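Local structure of protein pid-3 (Caenorhabditis elegans, 7OCZ) at residues N13-S18 / V51-K56. The protein probably acts in piRNA biogenesis and chromosome segregation, the fragment here folding as an RRM-like domain. Residues are numbered along the deposited sequence; the frame is centred on the assembly and turned at random.
Sequences NMLKIS and VALENK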
loop_
_atom_site.group_PDB
_atom_site.type_symbol
_atom_site.label_atom_id
_atom_site.label_comp_id
_atom_site.label_asym_id
_atom_site.label_seq_id
_atom_site.Cartn_x
_atom_site.Cartn_y
_atom_site.Cartn_z
ATOM N N ASN A 13 -0.697 -10.437 15.461
ATOM C CA ASN A 13 -1.235 -9.767 14.285
ATOM C C ASN A 13 -0.251 -9.724 13.126
ATOM O O ASN A 13 -0.552 -9.097 12.102
ATOM C CB ASN A 13 -1.663 -8.334 14.638
ATOM C CG ASN A 13 -2.574 -8.272 15.853
ATOM O OD1 ASN A 13 -3.268 -9.234 16.181
ATOM N ND2 ASN A 13 -2.577 -7.127 16.528
ATOM N N MET A 14 0.904 -10.373 13.251
ATOM C CA MET A 14 1.999 -10.219 12.304
ATOM C C MET A 14 2.016 -11.352 11.299
ATOM O O MET A 14 1.776 -12.510 11.645
ATOM C CB MET A 14 3.350 -10.185 13.011
ATOM C CG MET A 14 3.344 -9.352 14.247
ATOM S SD MET A 14 3.688 -7.655 13.837
ATOM C CE MET A 14 5.480 -7.688 13.899
ATOM N N LEU A 15 2.353 -11.007 10.068
ATOM C CA LEU A 15 2.453 -11.946 8.968
ATOM C C LEU A 15 3.887 -11.930 8.451
ATOM O O LEU A 15 4.507 -10.871 8.361
ATOM C CB LEU A 15 1.471 -11.536 7.862
ATOM C CG LEU A 15 1.345 -12.362 6.597
ATOM C CD1 LEU A 15 0.710 -13.676 7.024
ATOM C CD2 LEU A 15 0.490 -11.659 5.569
ATOM N N LYS A 16 4.422 -13.098 8.128
ATOM C CA LYS A 16 5.707 -13.210 7.451
ATOM C C LYS A 16 5.454 -13.460 5.973
ATOM O O LYS A 16 4.686 -14.359 5.627
ATOM C CB LYS A 16 6.530 -14.365 8.022
ATOM C CG LYS A 16 7.071 -14.143 9.410
ATOM C CD LYS A 16 7.613 -15.452 9.985
ATOM C CE LYS A 16 9.042 -15.700 9.578
ATOM N NZ LYS A 16 9.640 -16.757 10.449
ATOM N N ILE A 17 6.107 -12.691 5.106
ATOM C CA ILE A 17 5.901 -12.824 3.665
ATOM C C ILE A 17 7.250 -12.771 2.959
ATOM O O ILE A 17 8.091 -11.925 3.279
ATOM C CB ILE A 17 4.934 -11.744 3.129
ATOM C CG1 ILE A 17 4.696 -11.914 1.624
ATOM C CG2 ILE A 17 5.423 -10.339 3.485
ATOM C CD1 ILE A 17 3.476 -11.161 1.099
ATOM N N SER A 18 7.471 -13.691 2.022
ATOM C CA SER A 18 8.713 -13.698 1.259
ATOM C C SER A 18 8.454 -14.224 -0.147
ATOM O O SER A 18 7.402 -14.803 -0.433
ATOM C CB SER A 18 9.795 -14.534 1.950
ATOM O OG SER A 18 9.446 -15.904 1.969
ATOM N N VAL A 51 4.772 -8.069 8.319
ATOM C CA VAL A 51 3.673 -7.142 8.082
ATOM C C VAL A 51 2.677 -7.250 9.228
ATOM O O VAL A 51 2.248 -8.354 9.579
ATOM C CB VAL A 51 2.987 -7.434 6.732
ATOM C CG1 VAL A 51 1.789 -6.523 6.524
ATOM C CG2 VAL A 51 3.982 -7.318 5.580
ATOM N N ALA A 52 2.308 -6.110 9.808
ATOM C CA ALA A 52 1.320 -6.068 10.878
ATOM C C ALA A 52 -0.068 -5.924 10.267
ATOM O O ALA A 52 -0.342 -4.943 9.566
ATOM C CB ALA A 52 1.600 -4.910 11.833
ATOM N N LEU A 53 -0.931 -6.905 10.514
ATOM C CA LEU A 53 -2.328 -6.831 10.117
ATOM C C LEU A 53 -3.179 -6.433 11.320
ATOM O O LEU A 53 -2.667 -6.078 12.386
ATOM C CB LEU A 53 -2.793 -8.152 9.509
ATOM C CG LEU A 53 -2.025 -8.634 8.274
ATOM C CD1 LEU A 53 -2.727 -9.829 7.668
ATOM C CD2 LEU A 53 -1.867 -7.519 7.246
ATOM N N GLU A 54 -4.502 -6.495 11.148
ATOM C CA GLU A 54 -5.410 -6.017 12.187
ATOM C C GLU A 54 -5.454 -6.971 13.377
ATOM O O GLU A 54 -5.362 -6.540 14.532
ATOM C CB GLU A 54 -6.808 -5.819 11.604
ATOM C CG GLU A 54 -7.052 -4.441 11.017
ATOM C CD GLU A 54 -7.063 -3.360 12.082
ATOM O OE1 GLU A 54 -6.064 -2.617 12.195
ATOM O OE2 GLU A 54 -8.063 -3.270 12.822
ATOM N N ASN A 55 -5.600 -8.268 13.121
ATOM C CA ASN A 55 -5.708 -9.249 14.195
ATOM C C ASN A 55 -5.350 -10.623 13.646
ATOM O O ASN A 55 -5.017 -10.777 12.468
ATOM C CB ASN A 55 -7.110 -9.254 14.813
ATOM C CG ASN A 55 -8.203 -9.484 13.785
ATOM O OD1 ASN A 55 -8.136 -10.405 12.968
ATOM N ND2 ASN A 55 -9.232 -8.642 13.830
ATOM N N LYS A 56 -5.460 -11.634 14.516
ATOM C CA LYS A 56 -5.048 -12.986 14.152
ATOM C C LYS A 56 -5.985 -13.620 13.130
ATOM O O LYS A 56 -5.574 -14.534 12.410
ATOM C CB LYS A 56 -4.967 -13.864 15.398
ATOM C CG LYS A 56 -6.297 -14.019 16.118
ATOM C CD LYS A 56 -6.153 -14.855 17.382
ATOM C CE LYS A 56 -7.444 -14.861 18.195
ATOM N NZ LYS A 56 -7.658 -13.595 18.964
HETATM O O HOH W 1 -5.399 -10.614 17.256
#
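Leu15 and Val51 exchange two backbone hydrogen bonds, Leu15 N to Val51 O at 2.7 Å and Val51 N to Leu15 O at 2.8 Å, making them a hydrogen-bonded antiparallel pair. One step on, Met14 and Ala52 form a non-hydrogen-bonded pair, and beyond that pair Leu53 N donates to Asn13 O at 2.7 Å. The apolar contacts divide between the two faces of the sheet. On one, Met14 SD lies 4.0 Å from Ala52 CB; a methyl suits this place because the long thioether, bent at chi2 and chi3, folds over it. On the other, Val51 CG2 meets Ile17 CG2 at 3.9 Å, two branched residues well suited to strands, while Leu15 CD2 approaches Leu53 CD1 at 4.3 Å, and both leucines pack on Ala62 of helix 56-66. Polar contacts gather around Asn13. Asn13 has CG beside its own backbone N (chi1 -51°), which carries OD1 to within 3.1 Å of Asn55 CA; a water bridges this oxygen to Lys56 N. Asn55, with its short carboxamide, is the N-cap of helix 56-66, its OD1 accepting from Gln58 N. With an alanine here in place of Asn13, the bridging water would probably lose its side-chain acceptor and a gap open beside Asn55. Strands 14-18 and 48-52 are the central pair of an RRM-like beta-alpha-beta-beta-alpha-beta fold, joined here where the second helix begins.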